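Local coordinates for intergenic-region protein (Escherichia coli CFT073, PDB 2WJ9) that probably counters host restriction of incoming DNA as an ArdB-type antirestriction protein, inhibiting restriction enzymes by a mechanism not yet settled, at residues Gly91-Tyr96 and Ala103-Glu108; Asn124-Glu129 and Ile176-Asp181; Pro132-Ile137 and His170-Ala175. One frame throughout, in Å; residues are numbered along the deposited sequence.

Contact 1: Gly91-Tyr96 and Ala103-Glu108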
loop_
_atom_site.group_PDB
_atom_site.type_symbol
_atom_site.label_atom_id
_atom_site.label_comp_id
_atom_site.label_asym_id
_atom_site.label_seq_id
_atom_site.Cartn_x
_atom_site.Cartn_y
_atom_site.Cartn_z
ATOM N N GLY B 91 8.137 -16.436 -22.937
ATOM C CA GLY B 91 9.202 -15.620 -22.343
ATOM C C GLY B 91 10.070 -16.291 -21.285
ATOM O O GLY B 91 9.807 -17.416 -20.854
ATOM N N ILE B 92 11.121 -15.574 -20.891
ATOM C CA ILE B 92 12.056 -15.988 -19.843
ATOM C C ILE B 92 11.824 -15.059 -18.657
ATOM O O ILE B 92 11.953 -13.850 -18.794
ATOM C CB ILE B 92 13.533 -15.854 -20.323
ATOM C CG1 ILE B 92 13.779 -16.665 -21.603
ATOM C CG2 ILE B 92 14.512 -16.286 -19.229
ATOM C CD1 ILE B 92 13.590 -18.155 -21.444
ATOM N N TRP B 93 11.477 -15.626 -17.501
ATOM C CA TRP B 93 11.029 -14.842 -16.344
ATOM C C TRP B 93 12.143 -14.589 -15.322
ATOM O O TRP B 93 12.862 -15.510 -14.920
ATOM C CB TRP B 93 9.830 -15.528 -15.685
ATOM C CG TRP B 93 8.613 -15.444 -16.546
ATOM C CD1 TRP B 93 8.462 -15.980 -17.798
ATOM C CD2 TRP B 93 7.384 -14.760 -16.252
ATOM N NE1 TRP B 93 7.221 -15.672 -18.293
ATOM C CE2 TRP B 93 6.535 -14.936 -17.365
ATOM C CE3 TRP B 93 6.915 -14.026 -15.153
ATOM C CZ2 TRP B 93 5.247 -14.397 -17.418
ATOM C CZ3 TRP B 93 5.626 -13.499 -15.201
ATOM C CH2 TRP B 93 4.808 -13.688 -16.328
ATOM N N ASN B 94 12.277 -13.327 -14.923
ATOM C CA ASN B 94 13.271 -12.900 -13.933
ATOM C C ASN B 94 12.604 -12.455 -12.631
ATOM O O ASN B 94 11.398 -12.192 -12.591
ATOM C CB ASN B 94 14.101 -11.732 -14.472
ATOM C CG ASN B 94 14.768 -12.039 -15.800
ATOM O OD1 ASN B 94 14.712 -11.233 -16.733
ATOM N ND2 ASN B 94 15.416 -13.190 -15.888
ATOM N N LEU B 95 13.410 -12.363 -11.575
ATOM C CA LEU B 95 12.953 -11.896 -10.273
ATOM C C LEU B 95 13.482 -10.486 -10.006
ATOM O O LEU B 95 14.623 -10.171 -10.351
ATOM C CB LEU B 95 13.386 -12.867 -9.171
ATOM C CG LEU B 95 13.051 -14.351 -9.386
ATOM C CD1 LEU B 95 13.476 -15.199 -8.184
ATOM C CD2 LEU B 95 11.559 -14.561 -9.689
ATOM N N TYR B 96 12.634 -9.652 -9.398
ATOM C CA TYR B 96 12.928 -8.229 -9.160
ATOM C C TYR B 96 12.557 -7.772 -7.736
ATOM O O TYR B 96 11.556 -8.208 -7.168
ATOM C CB TYR B 96 12.171 -7.349 -10.171
ATOM C CG TYR B 96 12.590 -7.574 -11.604
ATOM C CD1 TYR B 96 13.677 -6.894 -12.147
ATOM C CD2 TYR B 96 11.911 -8.476 -12.414
ATOM C CE1 TYR B 96 14.073 -7.106 -13.462
ATOM C CE2 TYR B 96 12.289 -8.689 -13.734
ATOM C CZ TYR B 96 13.379 -8.009 -14.253
ATOM O OH TYR B 96 13.770 -8.233 -15.565
ATOM N N ALA B 103 8.427 -6.628 -4.268
ATOM C CA ALA B 103 9.149 -7.615 -5.069
ATOM C C ALA B 103 8.163 -8.282 -6.029
ATOM O O ALA B 103 6.962 -8.382 -5.730
ATOM C CB ALA B 103 9.829 -8.659 -4.163
ATOM N N PHE B 104 8.664 -8.723 -7.178
ATOM C CA PHE B 104 7.812 -9.356 -8.194
ATOM C C PHE B 104 8.618 -10.192 -9.201
ATOM O O PHE B 104 9.841 -10.296 -9.120
ATOM C CB PHE B 104 6.942 -8.304 -8.901
ATOM C CG PHE B 104 7.709 -7.334 -9.758
ATOM C CD1 PHE B 104 7.781 -7.507 -11.128
ATOM C CD2 PHE B 104 8.347 -6.233 -9.195
ATOM C CE1 PHE B 104 8.473 -6.609 -11.933
ATOM C CE2 PHE B 104 9.044 -5.329 -9.996
ATOM C CZ PHE B 104 9.106 -5.513 -11.359
ATOM N N MET B 105 7.925 -10.829 -10.133
ATOM C CA MET B 105 8.589 -11.555 -11.213
ATOM C C MET B 105 7.964 -11.170 -12.543
ATOM O O MET B 105 6.757 -10.949 -12.621
ATOM C CB MET B 105 8.512 -13.075 -11.000
ATOM C CG MET B 105 7.117 -13.671 -11.075
ATOM S SD MET B 105 7.032 -15.442 -10.674
ATOM C CE MET B 105 8.454 -16.054 -11.539
ATOM N N ALA B 106 8.791 -11.079 -13.578
ATOM C CA ALA B 106 8.319 -10.704 -14.917
ATOM C C ALA B 106 9.357 -11.050 -15.977
ATOM O O ALA B 106 10.519 -11.284 -15.659
ATOM C CB ALA B 106 8.028 -9.198 -14.953
ATOM N N PRO B 107 8.942 -11.091 -17.249
ATOM C CA PRO B 107 9.949 -10.964 -18.305
ATOM C C PRO B 107 10.641 -9.586 -18.296
ATOM O O PRO B 107 10.138 -8.623 -17.703
ATOM C CB PRO B 107 9.144 -11.162 -19.599
ATOM C CG PRO B 107 7.867 -11.826 -19.171
ATOM C CD PRO B 107 7.594 -11.308 -17.791
ATOM N N GLU B 108 11.791 -9.519 -18.956
ATOM C CA GLU B 108 12.619 -8.313 -19.030
ATOM C C GLU B 108 11.859 -7.114 -19.621
ATOM O O GLU B 108 11.037 -7.294 -20.519
ATOM C CB GLU B 108 13.825 -8.631 -19.917
ATOM C CG GLU B 108 14.944 -7.633 -19.914
ATOM C CD GLU B 108 16.090 -8.111 -20.785
ATOM O OE1 GLU B 108 17.157 -8.463 -20.234
ATOM O OE2 GLU B 108 15.910 -8.170 -22.020
HETATM O O HOH W 1 13.295 -11.828 -19.997
#
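Strands 93-98 and 103-107 of a beta hairpin pair here, W93 packing against P107 and Y96 against F104, as an example of an antiparallel pair whose two faces are filled differently. Four backbone hydrogen bonds hold it. At the hydrogen-bonded pair N94-A106, N94 N reaches A106 O at 2.8 Å; Y96-F104 is the second such pair, with Y96 N to F104 O at 2.9 Å. Y96 and F104 share one face with A106. Their rings are nearly parallel, planes 20° apart, but slid past each other, so Y96 CB sits over the F104 face, 3.9 Å from the ring centroid. F104 takes the position with CG between backbone N and carbonyl carbon (chi1 68°), which brings its ring under that CB. L95 CD2 and M105 CB meet at 3.6 Å on the other face. P107 CD lies almost on the normal of the W93 six-membered ring, 3.6 Å from its centroid, a CH-pi contact, while W93 NE1 donates to G90 O. Beyond the W93-P107 level a water donates to I92 O and accepts E108 N. The pairing rests on directional backbone bonds, and the rings are positioned by CH-pi and apolar contacts, not by charge.

Contact 2: Asn124-Glu129 and Ile176-Asp181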
loop_
_atom_site.group_PDB
_atom_site.type_symbol
_atom_site.label_atom_id
_atom_site.label_comp_id
_atom_site.label_asym_id
_atom_site.label_seq_id
_atom_site.Cartn_x
_atom_site.Cartn_y
_atom_site.Cartn_z
ATOM N N ASN B 124 -13.701 -9.359 -15.702
ATOM C CA ASN B 124 -14.178 -7.999 -16.068
ATOM C C ASN B 124 -14.483 -7.757 -17.561
ATOM O O ASN B 124 -14.983 -6.691 -17.917
ATOM C CB ASN B 124 -13.234 -6.909 -15.524
ATOM C CG ASN B 124 -11.826 -6.978 -16.109
ATOM O OD1 ASN B 124 -11.612 -7.470 -17.211
ATOM N ND2 ASN B 124 -10.859 -6.454 -15.361
ATOM N N GLY B 125 -14.181 -8.728 -18.421
ATOM C CA GLY B 125 -14.506 -8.639 -19.852
ATOM C C GLY B 125 -13.593 -7.772 -20.709
ATOM O O GLY B 125 -13.912 -7.494 -21.868
ATOM N N ASN B 126 -12.448 -7.371 -20.157
ATOM C CA ASN B 126 -11.527 -6.435 -20.820
ATOM C C ASN B 126 -10.366 -7.116 -21.546
ATOM O O ASN B 126 -9.780 -8.067 -21.034
ATOM C CB ASN B 126 -10.942 -5.456 -19.797
ATOM C CG ASN B 126 -11.985 -4.531 -19.196
ATOM O OD1 ASN B 126 -13.048 -4.302 -19.781
ATOM N ND2 ASN B 126 -11.684 -3.987 -18.022
ATOM N N ARG B 127 -10.058 -6.624 -22.747
ATOM C CA ARG B 127 -8.830 -6.981 -23.462
ATOM C C ARG B 127 -7.834 -5.830 -23.316
ATOM O O ARG B 127 -8.232 -4.671 -23.220
ATOM C CB ARG B 127 -9.087 -7.255 -24.949
ATOM C CG ARG B 127 -9.872 -8.529 -25.245
ATOM C CD ARG B 127 -9.728 -8.969 -26.706
ATOM N NE ARG B 127 -10.775 -9.903 -27.130
ATOM C CZ ARG B 127 -10.846 -11.194 -26.792
ATOM N NH1 ARG B 127 -9.938 -11.751 -25.995
ATOM N NH2 ARG B 127 -11.844 -11.940 -27.252
ATOM N N ALA B 128 -6.545 -6.153 -23.298
ATOM C CA ALA B 128 -5.498 -5.137 -23.230
ATOM C C ALA B 128 -4.204 -5.644 -23.850
ATOM O O ALA B 128 -3.826 -6.799 -23.660
ATOM C CB ALA B 128 -5.261 -4.707 -21.789
ATOM N N GLU B 129 -3.539 -4.758 -24.590
ATOM C CA GLU B 129 -2.264 -5.045 -25.235
ATOM C C GLU B 129 -1.143 -4.376 -24.433
ATOM O O GLU B 129 -1.248 -3.205 -24.086
ATOM C CB GLU B 129 -2.287 -4.529 -26.671
ATOM C CG GLU B 129 -1.162 -5.041 -27.550
ATOM C CD GLU B 129 -1.368 -4.725 -29.021
ATOM O OE1 GLU B 129 -2.436 -4.176 -29.393
ATOM O OE2 GLU B 129 -0.450 -5.020 -29.816
ATOM N N ILE B 176 -2.334 -1.960 -17.480
ATOM C CA ILE B 176 -2.250 -2.822 -16.292
ATOM C C ILE B 176 -3.526 -2.703 -15.452
ATOM O O ILE B 176 -4.103 -3.709 -15.050
ATOM C CB ILE B 176 -1.021 -2.474 -15.416
ATOM C CG1 ILE B 176 0.280 -2.769 -16.165
ATOM C CG2 ILE B 176 -1.062 -3.237 -14.063
ATOM C CD1 ILE B 176 1.527 -2.119 -15.546
ATOM N N MET B 177 -3.970 -1.471 -15.209
ATOM C CA MET B 177 -5.148 -1.229 -14.376
ATOM C C MET B 177 -6.422 -1.692 -15.071
ATOM O O MET B 177 -7.377 -2.091 -14.413
ATOM C CB MET B 177 -5.264 0.250 -14.009
ATOM C CG MET B 177 -4.202 0.700 -13.024
ATOM S SD MET B 177 -4.427 -0.074 -11.406
ATOM C CE MET B 177 -2.748 -0.147 -10.844
ATOM N N ARG B 178 -6.427 -1.647 -16.401
ATOM C CA ARG B 178 -7.581 -2.109 -17.186
ATOM C C ARG B 178 -7.776 -3.616 -17.035
ATOM O O ARG B 178 -8.897 -4.092 -16.844
ATOM C CB ARG B 178 -7.408 -1.736 -18.664
ATOM C CG ARG B 178 -8.356 -2.429 -19.633
ATOM C CD ARG B 178 -8.351 -1.714 -20.987
ATOM N NE ARG B 178 -9.254 -2.323 -21.956
ATOM C CZ ARG B 178 -10.579 -2.199 -21.949
ATOM N NH1 ARG B 178 -11.192 -1.487 -21.006
ATOM N NH2 ARG B 178 -11.298 -2.797 -22.893
ATOM N N ILE B 179 -6.679 -4.361 -17.123
ATOM C CA ILE B 179 -6.756 -5.816 -17.096
ATOM C C ILE B 179 -7.107 -6.353 -15.705
ATOM O O ILE B 179 -7.806 -7.359 -15.593
ATOM C CB ILE B 179 -5.463 -6.477 -17.670
ATOM C CG1 ILE B 179 -5.755 -7.891 -18.188
ATOM C CG2 ILE B 179 -4.357 -6.495 -16.641
ATOM C CD1 ILE B 179 -6.599 -7.924 -19.457
ATOM N N ILE B 180 -6.656 -5.677 -14.651
ATOM C CA ILE B 180 -6.911 -6.148 -13.283
ATOM C C ILE B 180 -8.176 -5.559 -12.657
ATOM O O ILE B 180 -8.518 -5.912 -11.528
ATOM C CB ILE B 180 -5.709 -5.876 -12.332
ATOM C CG1 ILE B 180 -5.508 -4.379 -12.077
ATOM C CG2 ILE B 180 -4.437 -6.490 -12.895
ATOM C CD1 ILE B 180 -4.597 -4.089 -10.893
ATOM N N ASP B 181 -8.852 -4.667 -13.383
ATOM C CA ASP B 181 -9.951 -3.875 -12.825
ATOM C C ASP B 181 -11.012 -4.746 -12.168
ATOM O O ASP B 181 -11.347 -5.819 -12.673
ATOM C CB ASP B 181 -10.611 -3.019 -13.906
ATOM C CG ASP B 181 -11.610 -2.033 -13.336
ATOM O OD1 ASP B 181 -11.204 -1.189 -12.508
ATOM O OD2 ASP B 181 -12.800 -2.106 -13.714
ATOM O OXT ASP B 181 -11.551 -4.375 -11.123
HETATM O O HOH W 2 -13.501 -2.813 -16.199
#
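Strand 126-129 and helix 176-180 run roughly antiparallel, their axes 152° apart in direction and 7.7 Å apart at closest approach. The case illustrates how side-chain amides can bind carbonyls that the last turn of a helix leaves without amide partners along its own chain, here R178 O and I179 O: the C-terminal helix meets the Asx turn and G1 beta bulge (G125 and N126 opposite N121) leading into the second strand of hairpin 117-121/126-130. N124 works in both directions. Its OD1 accepts N126 N to close the Asx turn, and its ND2 donates to D181 O of the C-terminal carboxylate at 2.8 Å, nearly in the amide plane, and to I179 O at 3.2 Å, from high above that carbonyl plane. I179 O also receives N121 ND2. N126 ND2 donates to R178 O at 3.0 Å, and a water links the same nitrogen to D181 OD2. R178 returns the grip: its chain, extended from CG to NE, carries NE to R127 O at 2.9 Å, and the guanidinium stacks on the N126 amide, planes 21° apart, with N126 CG over one face. R127 itself forms a salt bridge with E86. Beside these polar groups I179 sends its longer branch to the strand, CG1 anti to the backbone N (chi1 -156°). That places I179 CD1 3.6 Å from N126 O and 4.2 Å from A128 CB.

Contact 3: Pro132-Ile137 and His170-Ala175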
loop_
_atom_site.group_PDB
_atom_site.type_symbol
_atom_site.label_atom_id
_atom_site.label_comp_id
_atom_site.label_asym_id
_atom_site.label_seq_id
_atom_site.Cartn_x
_atom_site.Cartn_y
_atom_site.Cartn_z
ATOM N N PRO B 132 5.610 -7.676 -22.408
ATOM C CA PRO B 132 5.817 -8.786 -21.468
ATOM C C PRO B 132 6.062 -8.352 -20.011
ATOM O O PRO B 132 5.466 -8.954 -19.103
ATOM C CB PRO B 132 7.020 -9.518 -22.067
ATOM C CG PRO B 132 6.867 -9.290 -23.548
ATOM C CD PRO B 132 6.400 -7.859 -23.644
ATOM N N GLU B 133 6.891 -7.326 -19.784
ATOM C CA GLU B 133 7.106 -6.803 -18.406
ATOM C C GLU B 133 5.790 -6.421 -17.740
ATOM O O GLU B 133 5.521 -6.823 -16.601
ATOM C CB GLU B 133 8.056 -5.569 -18.314
ATOM C CG GLU B 133 8.560 -5.311 -16.828
ATOM C CD GLU B 133 8.775 -3.837 -16.383
ATOM O OE1 GLU B 133 8.488 -2.887 -17.137
ATOM O OE2 GLU B 133 9.248 -3.632 -15.220
ATOM N N ALA B 134 4.984 -5.619 -18.436
ATOM C CA ALA B 134 3.716 -5.137 -17.875
ATOM C C ALA B 134 2.729 -6.276 -17.575
ATOM O O ALA B 134 2.045 -6.262 -16.545
ATOM C CB ALA B 134 3.082 -4.094 -18.785
ATOM N N ALA B 135 2.658 -7.258 -18.478
ATOM C CA ALA B 135 1.869 -8.475 -18.239
ATOM C C ALA B 135 2.260 -9.191 -16.937
ATOM O O ALA B 135 1.395 -9.590 -16.150
ATOM C CB ALA B 135 2.001 -9.425 -19.421
ATOM N N GLY B 136 3.563 -9.351 -16.713
ATOM C CA GLY B 136 4.067 -9.952 -15.480
ATOM C C GLY B 136 3.675 -9.171 -14.227
ATOM O O GLY B 136 3.299 -9.761 -13.201
ATOM N N ILE B 137 3.765 -7.845 -14.301
ATOM C CA ILE B 137 3.320 -6.989 -13.192
ATOM C C ILE B 137 1.829 -7.243 -12.900
ATOM O O ILE B 137 1.439 -7.466 -11.750
ATOM C CB ILE B 137 3.600 -5.496 -13.480
ATOM C CG1 ILE B 137 5.120 -5.230 -13.489
ATOM C CG2 ILE B 137 2.900 -4.623 -12.456
ATOM C CD1 ILE B 137 5.514 -3.851 -14.007
ATOM N N HIS B 170 3.964 3.382 -13.721
ATOM C CA HIS B 170 4.483 2.687 -14.917
ATOM C C HIS B 170 3.956 3.323 -16.207
ATOM O O HIS B 170 2.814 3.767 -16.241
ATOM C CB HIS B 170 4.073 1.208 -14.858
ATOM C CG HIS B 170 4.872 0.311 -15.755
ATOM N ND1 HIS B 170 4.560 0.112 -17.083
ATOM C CD2 HIS B 170 5.950 -0.471 -15.503
ATOM C CE1 HIS B 170 5.427 -0.730 -17.618
ATOM N NE2 HIS B 170 6.286 -1.094 -16.682
ATOM N N PRO B 171 4.786 3.369 -17.274
ATOM C CA PRO B 171 4.319 3.896 -18.568
ATOM C C PRO B 171 3.076 3.202 -19.123
ATOM O O PRO B 171 2.310 3.823 -19.851
ATOM C CB PRO B 171 5.502 3.661 -19.515
ATOM C CG PRO B 171 6.671 3.396 -18.664
ATOM C CD PRO B 171 6.202 2.959 -17.314
ATOM N N GLU B 172 2.900 1.927 -18.780
ATOM C CA GLU B 172 1.738 1.137 -19.201
ATOM C C GLU B 172 0.711 0.942 -18.077
ATOM O O GLU B 172 -0.025 -0.048 -18.063
ATOM C CB GLU B 172 2.206 -0.218 -19.741
ATOM C CG GLU B 172 3.137 -0.091 -20.930
ATOM C CD GLU B 172 3.639 -1.427 -21.407
ATOM O OE1 GLU B 172 2.872 -2.149 -22.088
ATOM O OE2 GLU B 172 4.808 -1.751 -21.113
ATOM N N CYS B 173 0.662 1.892 -17.141
ATOM C CA CYS B 173 -0.309 1.865 -16.041
ATOM C C CYS B 173 -1.748 1.656 -16.523
ATOM O O CYS B 173 -2.491 0.878 -15.935
ATOM C CB CYS B 173 -0.237 3.165 -15.234
ATOM S SG CYS B 173 -1.403 3.274 -13.846
ATOM N N SER B 174 -2.134 2.363 -17.582
ATOM C CA SER B 174 -3.510 2.306 -18.080
ATOM C C SER B 174 -3.902 0.878 -18.452
ATOM O O SER B 174 -4.967 0.399 -18.058
ATOM C CB SER B 174 -3.705 3.244 -19.276
ATOM O OG SER B 174 -2.813 2.932 -20.332
ATOM N N ALA B 175 -3.037 0.199 -19.202
ATOM C CA ALA B 175 -3.287 -1.189 -19.603
ATOM C C ALA B 175 -3.276 -2.149 -18.405
ATOM O O ALA B 175 -4.112 -3.041 -18.312
ATOM C CB ALA B 175 -2.277 -1.633 -20.661
#
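This is a buried contact built round one histidine-carboxylate hydrogen bond, H170 to E133, between the first turns of helix 132-151 and the turn that leads into C-terminal helix 173-180. It serves as an example of a polar pair set within apolar packing and held at several points. H170 begins a type I beta turn, closed by C173 N to H170 O, and E172 takes the N-cap position of the helix that follows. H170 CG lies anti to the backbone N (chi1 -162°), which turns the imidazole toward helix 132-151. The imidazole is used at both nitrogens. H170 NE2 donates to E133 OE1 at 2.9 Å in an almost straight bond, 177° at the hydrogen. The acceptor lies in the ring plane, but the carboxylate is turned 51° from that plane and is met from above its own. On the other side of the ring H170 ND1 accepts E172 N at 3.0 Å, so the turn's backbone fixes the ring's rotation and leaves NE2 as the donor. The second carboxylate oxygen, E133 OE2, has a weak hydrogen bond to Y166 OH of helix 154-168.

Apolar atoms fill in beside the pair. I137 CD1 comes within 3.7 Å of H170 CD2, and A134 CB faces both the imidazole and the E172 carboxylate. That carboxylate is hydrogen-bonded through OE2 to S131 OG, and S131 OG accepts A134 N. A134 CB stands 3.7 Å from E172 OE2 and 4.3 Å from H170 CE1.

How the contacts relate
Along the chain, contact 1 comes first and closes a short hairpin loop before either of the others opens. Contact 2 then spans a long loop from the second hairpin to the C terminus, and contact 3 is nested inside it, joining the start of helix 132-151 to the entry of helix 173-180. Contacts 2 and 3 thus share the C-terminal helix, one at each end, and touch where I176 CG1 packs on A134 O. Contact 3 also meets contact 1, through P107 CD and P132 O, whereas contacts 1 and 2 stay about 9 Å apart at their nearest atoms. The start of helix 132-151 thus touches both the first hairpin and the C-terminal helix.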